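Local coordinates for protein thiol transferase (Phanerochaete chrysosporium, PDB 4F0B) that binds oxidized glutathione and, as a Ure2p-type glutathione transferase, probably catalyses thiol-transfer reactions that use glutathione, at residues S113-W118 with Y171-Y176; G124-M129 with K156-V161; K182-A187 with A205-I210. All coordinates share one frame; numbering follows the deposited sequence.

Interaction 1. Residues S113-W118 with Y171-Y176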
# COMPACT_ATOMS: atom_id res chain seq x y z
N SER A 113 -7.68 -5.28 -11.38
CA SER A 113 -6.32 -5.60 -10.93
C SER A 113 -5.33 -4.48 -11.23
O SER A 113 -4.54 -4.11 -10.38
CB SER A 113 -5.86 -6.90 -11.55
OG SER A 113 -4.51 -7.15 -11.14
N GLU A 114 -5.37 -3.91 -12.44
CA GLU A 114 -4.46 -2.82 -12.73
C GLU A 114 -4.65 -1.64 -11.80
O GLU A 114 -3.67 -1.01 -11.37
CB GLU A 114 -4.58 -2.36 -14.18
CG GLU A 114 -4.15 -3.39 -15.22
CD GLU A 114 -4.06 -2.76 -16.60
OE1 GLU A 114 -4.89 -3.12 -17.46
OE2 GLU A 114 -3.18 -1.87 -16.82
N GLU A 115 -5.92 -1.31 -11.51
CA GLU A 115 -6.19 -0.26 -10.56
C GLU A 115 -5.58 -0.58 -9.18
O GLU A 115 -4.93 0.30 -8.59
CB GLU A 115 -7.70 -0.05 -10.50
CG GLU A 115 -8.14 0.98 -9.51
CD GLU A 115 -9.60 0.89 -9.30
OE1 GLU A 115 -10.02 0.14 -8.39
OE2 GLU A 115 -10.34 1.49 -10.10
N LEU A 116 -5.76 -1.80 -8.68
CA LEU A 116 -5.12 -2.21 -7.42
C LEU A 116 -3.60 -2.10 -7.51
O LEU A 116 -2.95 -1.63 -6.58
CB LEU A 116 -5.48 -3.64 -7.04
CG LEU A 116 -6.92 -3.91 -6.64
CD1 LEU A 116 -7.07 -5.39 -6.32
CD2 LEU A 116 -7.30 -3.06 -5.41
N GLN A 117 -3.02 -2.53 -8.62
CA GLN A 117 -1.56 -2.48 -8.73
C GLN A 117 -1.06 -1.04 -8.61
O GLN A 117 -0.07 -0.79 -7.89
CB GLN A 117 -1.13 -3.08 -10.07
CG GLN A 117 -1.44 -4.57 -10.20
CD GLN A 117 -1.11 -5.07 -11.57
OE1 GLN A 117 0.00 -4.88 -12.06
NE2 GLN A 117 -2.09 -5.72 -12.23
N TRP A 118 -1.70 -0.09 -9.31
CA TRP A 118 -1.24 1.30 -9.22
C TRP A 118 -1.55 1.95 -7.87
O TRP A 118 -0.74 2.74 -7.38
CB TRP A 118 -1.71 2.12 -10.44
CG TRP A 118 -0.95 1.72 -11.66
CD1 TRP A 118 -1.34 0.82 -12.60
CD2 TRP A 118 0.38 2.13 -12.04
NE1 TRP A 118 -0.35 0.67 -13.57
CE2 TRP A 118 0.72 1.46 -13.22
CE3 TRP A 118 1.30 3.02 -11.50
CZ2 TRP A 118 1.95 1.64 -13.87
CZ3 TRP A 118 2.52 3.20 -12.14
CH2 TRP A 118 2.82 2.52 -13.31
N TYR A 171 -4.27 10.07 -18.17
CA TYR A 171 -4.51 9.53 -16.82
C TYR A 171 -3.90 8.14 -16.76
O TYR A 171 -3.67 7.48 -17.81
CB TYR A 171 -6.02 9.50 -16.47
CG TYR A 171 -6.63 10.87 -16.57
CD1 TYR A 171 -6.43 11.80 -15.55
CD2 TYR A 171 -7.34 11.26 -17.71
CE1 TYR A 171 -6.94 13.08 -15.65
CE2 TYR A 171 -7.87 12.54 -17.82
CZ TYR A 171 -7.65 13.45 -16.79
OH TYR A 171 -8.17 14.72 -16.94
N ILE A 172 -3.63 7.69 -15.53
CA ILE A 172 -2.83 6.48 -15.36
C ILE A 172 -3.45 5.26 -16.05
O ILE A 172 -2.74 4.50 -16.73
CB ILE A 172 -2.62 6.20 -13.86
CG1 ILE A 172 -1.83 7.36 -13.24
CG2 ILE A 172 -1.91 4.85 -13.65
CD1 ILE A 172 -1.83 7.27 -11.70
N LEU A 173 -4.76 5.09 -15.87
CA LEU A 173 -5.47 3.97 -16.47
C LEU A 173 -6.44 4.45 -17.53
O LEU A 173 -7.53 3.91 -17.66
CB LEU A 173 -6.17 3.11 -15.39
CG LEU A 173 -5.14 2.54 -14.39
CD1 LEU A 173 -5.94 1.83 -13.31
CD2 LEU A 173 -4.18 1.59 -15.05
N GLY A 174 -6.04 5.47 -18.30
CA GLY A 174 -6.86 5.90 -19.43
C GLY A 174 -7.81 7.01 -19.03
O GLY A 174 -7.64 8.18 -19.37
N THR A 175 -8.87 6.62 -18.31
CA THR A 175 -9.81 7.59 -17.74
C THR A 175 -9.44 7.92 -16.31
O THR A 175 -8.91 7.08 -15.56
CB THR A 175 -11.25 7.02 -17.77
OG1 THR A 175 -11.26 5.74 -17.13
CG2 THR A 175 -11.73 6.86 -19.21
N TYR A 176 -9.72 9.16 -15.93
CA TYR A 176 -9.47 9.65 -14.56
C TYR A 176 -10.21 8.83 -13.53
O TYR A 176 -11.40 8.55 -13.66
CB TYR A 176 -9.94 11.09 -14.50
CG TYR A 176 -9.98 11.73 -13.13
CD1 TYR A 176 -8.80 12.16 -12.50
CD2 TYR A 176 -11.19 11.95 -12.48
CE1 TYR A 176 -8.84 12.79 -11.26
CE2 TYR A 176 -11.23 12.58 -11.24
CZ TYR A 176 -10.07 13.01 -10.66
OH TYR A 176 -10.13 13.65 -9.45

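Interaction 2. Residues G124-M129 with K156-V161. With GDS (oxidized glutathione disulfide), chain C.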
# COMPACT_ATOMS: atom_id res chain seq x y z
N GLY A 124 2.76 1.97 -1.33
CA GLY A 124 4.00 1.43 -0.80
C GLY A 124 5.24 2.16 -1.30
O GLY A 124 6.32 1.96 -0.77
N GLY A 125 5.08 3.01 -2.31
CA GLY A 125 6.17 3.70 -2.97
C GLY A 125 6.11 5.20 -2.76
O GLY A 125 6.77 5.75 -1.86
N ILE A 126 5.31 5.88 -3.56
CA ILE A 126 5.27 7.34 -3.52
C ILE A 126 4.90 7.90 -2.12
O ILE A 126 5.59 8.77 -1.59
CB ILE A 126 4.34 7.90 -4.60
CG1 ILE A 126 5.01 7.75 -5.97
CG2 ILE A 126 4.06 9.40 -4.37
CD1 ILE A 126 4.12 8.06 -7.20
N GLY A 127 3.81 7.43 -1.50
CA GLY A 127 3.43 8.01 -0.23
C GLY A 127 4.50 7.82 0.84
O GLY A 127 4.96 8.79 1.48
N PRO A 128 4.96 6.58 1.05
CA PRO A 128 5.98 6.37 2.10
C PRO A 128 7.27 7.13 1.77
O PRO A 128 7.84 7.78 2.67
CB PRO A 128 6.21 4.86 2.06
CG PRO A 128 4.81 4.31 1.66
CD PRO A 128 4.32 5.32 0.64
N MET A 129 7.77 7.04 0.54
CA MET A 129 9.09 7.61 0.25
C MET A 129 9.08 9.13 0.13
O MET A 129 9.97 9.80 0.67
CB MET A 129 9.66 6.98 -1.01
CG MET A 129 9.89 5.49 -0.89
SD MET A 129 11.12 5.01 0.36
CE MET A 129 10.10 4.52 1.73
N LYS A 156 12.32 10.78 -6.87
CA LYS A 156 12.55 10.99 -8.29
C LYS A 156 12.46 9.71 -9.10
O LYS A 156 11.88 9.71 -10.19
CB LYS A 156 13.90 11.70 -8.53
CG LYS A 156 13.93 13.14 -8.06
CD LYS A 156 15.34 13.75 -8.12
CE LYS A 156 15.30 15.09 -7.43
NZ LYS A 156 16.65 15.75 -7.54
N ARG A 157 13.01 8.61 -8.59
CA ARG A 157 12.90 7.33 -9.29
C ARG A 157 11.43 6.94 -9.45
O ARG A 157 11.01 6.50 -10.53
CB ARG A 157 13.68 6.23 -8.54
CG ARG A 157 13.79 4.92 -9.30
CD ARG A 157 14.26 3.81 -8.40
NE ARG A 157 13.24 3.44 -7.42
CZ ARG A 157 12.17 2.69 -7.69
NH1 ARG A 157 12.01 2.16 -8.90
NH2 ARG A 157 11.29 2.41 -6.73
N LEU A 158 10.66 7.05 -8.37
CA LEU A 158 9.24 6.71 -8.43
C LEU A 158 8.47 7.62 -9.38
O LEU A 158 7.59 7.14 -10.13
CB LEU A 158 8.66 6.81 -7.03
CG LEU A 158 9.12 5.69 -6.08
CD1 LEU A 158 8.86 6.13 -4.64
CD2 LEU A 158 8.44 4.34 -6.39
N TYR A 159 8.78 8.92 -9.37
CA TYR A 159 8.14 9.83 -10.32
C TYR A 159 8.55 9.58 -11.76
O TYR A 159 7.75 9.85 -12.65
CB TYR A 159 8.29 11.31 -9.89
CG TYR A 159 7.25 11.67 -8.85
CD1 TYR A 159 7.48 11.56 -7.49
CD2 TYR A 159 5.97 12.07 -9.25
CE1 TYR A 159 6.52 11.90 -6.56
CE2 TYR A 159 5.00 12.39 -8.30
CZ TYR A 159 5.30 12.34 -6.97
OH TYR A 159 4.31 12.66 -6.03
N ARG A 160 9.74 9.01 -11.99
CA ARG A 160 10.12 8.66 -13.35
C ARG A 160 9.27 7.48 -13.81
O ARG A 160 8.81 7.44 -14.98
CB ARG A 160 11.60 8.29 -13.38
CG ARG A 160 12.08 7.90 -14.81
CD ARG A 160 11.97 9.07 -15.81
NE ARG A 160 12.71 10.24 -15.32
CZ ARG A 160 12.38 11.50 -15.58
NH1 ARG A 160 11.33 11.79 -16.35
NH2 ARG A 160 13.12 12.50 -15.09
N VAL A 161 9.03 6.51 -12.93
CA VAL A 161 8.11 5.42 -13.25
C VAL A 161 6.73 5.99 -13.63
O VAL A 161 6.13 5.61 -14.66
CB VAL A 161 7.94 4.45 -12.07
CG1 VAL A 161 6.84 3.39 -12.36
CG2 VAL A 161 9.30 3.73 -11.78
N1 GDS C . -0.84 4.64 4.95
CA1 GDS C . -1.73 5.67 5.57
C1 GDS C . -2.82 6.04 4.53
OE1 GDS C . -2.55 5.92 3.31
OE2 GDS C . -3.92 6.42 4.96
CB1 GDS C . -0.91 6.92 5.90
CG1 GDS C . -1.75 7.98 6.64
CD1 GDS C . -0.82 9.05 7.21
O1 GDS C . 0.40 9.08 7.06
N2 GDS C . -1.45 9.98 8.00
CA2 GDS C . -0.73 11.10 8.63
C2 GDS C . -1.07 11.13 10.11
O2 GDS C . -2.24 10.95 10.52
CB2 GDS C . -1.11 12.45 8.05
SG2 GDS C . -0.90 12.59 6.27
N3 GDS C . -0.02 11.40 10.91
CA3 GDS C . -0.23 11.50 12.36
C3 GDS C . 0.72 10.68 13.14
OE3 GDS C . 0.57 10.70 14.38
OE4 GDS C . 1.61 10.02 12.53
N4 GDS C . 2.75 9.39 5.43
CA4 GDS C . 3.42 8.29 4.74
C4 GDS C . 2.48 7.49 3.78
OE5 GDS C . 1.46 8.03 3.31
OE6 GDS C . 2.85 6.32 3.53
C5 GDS C . 3.44 10.49 5.73
O5 GDS C . 4.65 10.62 5.44
CA5 GDS C . 2.69 11.59 6.47
N5 GDS C . 3.58 12.21 7.47
CB5 GDS C . 2.22 12.59 5.38
SG5 GDS C . 1.10 13.80 6.08
CA6 GDS C . 4.68 10.80 11.29
C6 GDS C . 6.16 10.55 10.94
OE7 GDS C . 6.42 10.06 9.81
OE8 GDS C . 7.01 10.80 11.83
N6 GDS C . 4.48 10.40 12.68
CB6 GDS C . 4.32 12.31 11.12
CG6 GDS C . 4.34 12.87 9.66
CD6 GDS C . 3.29 12.20 8.82
O6 GDS C . 2.29 11.64 9.23

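Interaction 3. Residues K182-A187 with A205-I210. With GDS (oxidized glutathione disulfide), chain C.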
# COMPACT_ATOMS: atom_id res chain seq x y z
N LYS A 182 -5.42 9.10 -5.75
CA LYS A 182 -4.49 8.71 -4.69
C LYS A 182 -3.12 9.36 -4.86
O LYS A 182 -2.57 9.95 -3.90
CB LYS A 182 -4.33 7.19 -4.65
CG LYS A 182 -3.16 6.73 -3.76
CD LYS A 182 -3.34 7.06 -2.28
CE LYS A 182 -1.99 6.86 -1.53
NZ LYS A 182 -2.03 7.48 -0.17
N ILE A 183 -2.57 9.28 -6.07
CA ILE A 183 -1.24 9.82 -6.27
C ILE A 183 -1.23 11.35 -6.32
O ILE A 183 -0.26 11.97 -5.85
CB ILE A 183 -0.60 9.24 -7.54
CG1 ILE A 183 -0.49 7.72 -7.36
CG2 ILE A 183 0.80 9.87 -7.76
CD1 ILE A 183 0.08 6.94 -8.56
N PHE A 184 -2.31 11.93 -6.87
CA PHE A 184 -2.41 13.37 -7.00
C PHE A 184 -2.20 14.12 -5.68
O PHE A 184 -1.58 15.17 -5.64
CB PHE A 184 -3.74 13.75 -7.65
CG PHE A 184 -4.02 15.22 -7.62
CD1 PHE A 184 -3.42 16.06 -8.55
CD2 PHE A 184 -4.89 15.76 -6.66
CE1 PHE A 184 -3.66 17.44 -8.51
CE2 PHE A 184 -5.13 17.12 -6.62
CZ PHE A 184 -4.54 17.95 -7.53
N GLY A 185 -2.71 13.57 -4.58
CA GLY A 185 -2.53 14.25 -3.30
C GLY A 185 -1.07 14.50 -2.95
O GLY A 185 -0.74 15.55 -2.35
N TRP A 186 -0.21 13.52 -3.29
CA TRP A 186 1.23 13.66 -3.13
C TRP A 186 1.90 14.47 -4.25
O TRP A 186 2.77 15.31 -3.99
CB TRP A 186 1.88 12.27 -2.99
CG TRP A 186 1.64 11.67 -1.65
CD1 TRP A 186 0.65 10.77 -1.30
CD2 TRP A 186 2.39 11.93 -0.48
NE1 TRP A 186 0.74 10.47 0.05
CE2 TRP A 186 1.81 11.17 0.58
CE3 TRP A 186 3.51 12.75 -0.22
CZ2 TRP A 186 2.34 11.18 1.88
CZ3 TRP A 186 4.02 12.77 1.09
CH2 TRP A 186 3.43 11.98 2.12
N ALA A 187 1.50 14.20 -5.49
CA ALA A 187 2.17 14.86 -6.62
C ALA A 187 2.00 16.37 -6.58
O ALA A 187 2.94 17.08 -6.98
CB ALA A 187 1.67 14.28 -7.94
N ALA A 205 1.86 17.88 -16.36
CA ALA A 205 0.62 18.19 -17.10
C ALA A 205 -0.58 17.46 -16.48
O ALA A 205 -1.72 17.94 -16.53
CB ALA A 205 0.76 17.82 -18.59
N TRP A 206 -0.32 16.29 -15.92
CA TRP A 206 -1.36 15.50 -15.25
C TRP A 206 -1.80 16.16 -13.94
O TRP A 206 -3.01 16.29 -13.68
CB TRP A 206 -0.83 14.07 -15.11
CG TRP A 206 -1.54 13.14 -14.16
CD1 TRP A 206 -2.58 12.29 -14.43
CD2 TRP A 206 -1.14 12.88 -12.82
NE1 TRP A 206 -2.86 11.52 -13.32
CE2 TRP A 206 -2.01 11.89 -12.31
CE3 TRP A 206 -0.15 13.40 -12.00
CZ2 TRP A 206 -1.92 11.42 -10.98
CZ3 TRP A 206 -0.06 12.96 -10.68
CH2 TRP A 206 -0.93 11.97 -10.18
N VAL A 207 -0.86 16.66 -13.15
CA VAL A 207 -1.19 17.43 -11.95
C VAL A 207 -2.04 18.64 -12.33
O VAL A 207 -3.06 18.91 -11.70
CB VAL A 207 0.08 17.89 -11.19
CG1 VAL A 207 -0.28 18.95 -10.12
CG2 VAL A 207 0.80 16.67 -10.54
N GLU A 208 -1.64 19.35 -13.38
CA GLU A 208 -2.36 20.56 -13.78
C GLU A 208 -3.79 20.25 -14.21
O GLU A 208 -4.74 20.99 -13.82
CB GLU A 208 -1.57 21.26 -14.87
CG GLU A 208 -0.31 21.89 -14.32
CD GLU A 208 0.63 22.46 -15.38
OE1 GLU A 208 0.40 22.22 -16.58
OE2 GLU A 208 1.61 23.13 -14.98
N ARG A 209 -3.99 19.18 -14.99
CA ARG A 209 -5.36 18.92 -15.45
C ARG A 209 -6.27 18.44 -14.34
O ARG A 209 -7.50 18.64 -14.41
CB ARG A 209 -5.41 17.99 -16.69
CG ARG A 209 -5.07 16.53 -16.46
CD ARG A 209 -5.22 15.67 -17.76
NE ARG A 209 -4.29 16.15 -18.79
CZ ARG A 209 -3.05 15.69 -18.96
NH1 ARG A 209 -2.28 16.25 -19.89
NH2 ARG A 209 -2.57 14.66 -18.27
N ILE A 210 -5.72 17.82 -13.30
CA ILE A 210 -6.51 17.37 -12.17
C ILE A 210 -6.78 18.55 -11.23
O ILE A 210 -7.91 18.73 -10.73
CB ILE A 210 -5.82 16.21 -11.43
CG1 ILE A 210 -5.80 14.96 -12.35
CG2 ILE A 210 -6.58 15.86 -10.13
CD1 ILE A 210 -4.90 13.85 -11.90
N1 GDS C . -0.84 4.64 4.95
CA1 GDS C . -1.73 5.67 5.57
C1 GDS C . -2.82 6.04 4.53
OE1 GDS C . -2.55 5.92 3.31
OE2 GDS C . -3.92 6.42 4.96
CB1 GDS C . -0.91 6.92 5.90
CG1 GDS C . -1.75 7.98 6.64
CD1 GDS C . -0.82 9.05 7.21
O1 GDS C . 0.40 9.08 7.06
N2 GDS C . -1.45 9.98 8.00
CA2 GDS C . -0.73 11.10 8.63
C2 GDS C . -1.07 11.13 10.11
O2 GDS C . -2.24 10.95 10.52
CB2 GDS C . -1.11 12.45 8.05
SG2 GDS C . -0.90 12.59 6.27
N3 GDS C . -0.02 11.40 10.91
CA3 GDS C . -0.23 11.50 12.36
C3 GDS C . 0.72 10.68 13.14
OE3 GDS C . 0.57 10.70 14.38
OE4 GDS C . 1.61 10.02 12.53
N4 GDS C . 2.75 9.39 5.43
CA4 GDS C . 3.42 8.29 4.74
C4 GDS C . 2.48 7.49 3.78
OE5 GDS C . 1.46 8.03 3.31
OE6 GDS C . 2.85 6.32 3.53
C5 GDS C . 3.44 10.49 5.73
O5 GDS C . 4.65 10.62 5.44
CA5 GDS C . 2.69 11.59 6.47
N5 GDS C . 3.58 12.21 7.47
CB5 GDS C . 2.22 12.59 5.38
SG5 GDS C . 1.10 13.80 6.08
CA6 GDS C . 4.68 10.80 11.29
C6 GDS C . 6.16 10.55 10.94
OE7 GDS C . 6.42 10.06 9.81
OE8 GDS C . 7.01 10.80 11.83
N6 GDS C . 4.48 10.40 12.68
CB6 GDS C . 4.32 12.31 11.12
CG6 GDS C . 4.34 12.87 9.66
CD6 GDS C . 3.29 12.20 8.82
O6 GDS C . 2.29 11.64 9.23

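Interaction 1. Residues S113-W118 with Y171-Y176
E115 and L173 lie at the closest backbone approach, their CA atoms 7.3 Å apart, where helix 109-139 runs past a type I beta turn formed by Y171 to G174. The turn sets I172 and L173 side by side at its corner, both directing their side chains at the helix. It closes on G174, whose backbone takes a conformation in which a CB would collide with the carbonyl oxygen of L173, so glycine suits this place.

L173 gives up the most surface to the contact. Its two methyls divide the work: CD1 rests on the helix backbone, 3.5 Å from E115 CA, while CD2 reaches W118 CD1 at 3.8 Å. W118 has CG anti to its carbonyl carbon (chi1 -71°), which swings the indole out toward the turn. I172 then places CG2 over one indole face, 4.0 Å from the centroid of the five-membered ring and 18° off its normal, a CH-pi contact. Trimming L173 to an alanine here would probably leave a gap between E115 and W118 and let the indole shift.

The turn is fixed by polar bonds to its surroundings: D180 on helix 178-187 accepts from I172 N, R165 on helix 145-166 donates to I172 O, and R103 NH2 donates to L173 O and T175 O. I172 also packs on I183 and L162 of these two helices, and F82, from strand 79-82 of the second subunit, meets the W118 indole edge-to-face.

Interaction 2. Residues G124-M129 with K156-V161
I126 and L158 meet where helix 109-139 packs against helix 145-166 in the all-helical C-terminal domain of the GST fold. The local axes approach to 9.7 Å and run roughly antiparallel, at 144°. These two residues carry most of the contact. L158 CD1 lies against the backbone of G125, 3.5 Å from the carbonyl C, and also 3.8 Å from M129 CB. Glycine suits position 125, because a CB there would come within 3.1 Å of L158 CD2. The side chains of I126 and L158 lie alongside one another, pointing opposite ways, with I126 CG1 3.9 Å from L158 CB. With CG1 anti to the carbonyl carbon (chi1 -73°), I126 turns its CG2 to Y159 OH at 3.7 Å, while CD1 lies over a face of the phenol ring.

G127 and P128 belong to the glutathione pocket; the glycyl carboxylate oxygen OE6 of the ligand comes 3.3 Å from P128 N, which as a proline nitrogen has no hydrogen to offer.

Between the helices the contact is therefore one of apolar packing, gaining its stability from shape and burial. Y159 keeps its hydroxyl satisfied by a hydrogen bond to Q130, which is likely to hold the ring's position beside I126.

Interaction 3. Residues K182-A187 with A205-I210
F184, W206 and V207 lose the most surface where segments 182-187 and 205-210, of helices 178-187 and 201-211, cross steeply, their short axes at 105°. The phenyl of F184, with CG anti to its backbone N (chi1 170°), slants across the second segment and receives I210 CG2 squarely over the centre of one face, 3.5 Å from the centroid: a CH-pi contact. At the ring's edge, F184 CE1 approaches the backbone oxygen of V207 at 3.6 Å.

W206 sets the benzo end of its indole against I183, F184 N and A187. CH2 touches I183 CG2 at 3.6 Å, and A187 CB sits at the edge, in the ring plane, 3.5 Å from CZ3. The small alanine gives the broad ring room to enter. I210 covers an indole face with CD1, thus wedging between both aromatics. The branched V207 touches two residues, its CG2 3.6 Å from A187 CB and its CG1 against F184 CE1.

Around this core, W206 NE1 is held by D180 near the start of helix 178-187, and its indole also meets L166 of helix 145-166. K182 and W186 are glutathione-pocket residues: W186 CH2 lies 3.5 Å from ligand CB5 and its NE1 bonds to N18, while K182 NZ bonds to T84 OG1 and its chain packs against helices 84-95 and 109-139.

How the interactions relate
All three contacts lie in the helical domain, their centres 13 to 16 Å apart. Interactions 1 and 2 share helix 109-139 and touch through W118 and V161; the segments of interaction 2 both fall between those of interaction 1, and interaction 3 comes later in the chain. Helix 178-187, which belongs to interaction 3, touches both other contacts: I183 meets I172 and I126, whereas Y159 lies against W186 and A187. Y171 and Y176 also pack on I210, joining the turn to helix 201-211. The three contacts thus pack into one another. Helix 109-139 serves both pocket and dimer interface, while interaction 3 touches the ligand but not the second subunit.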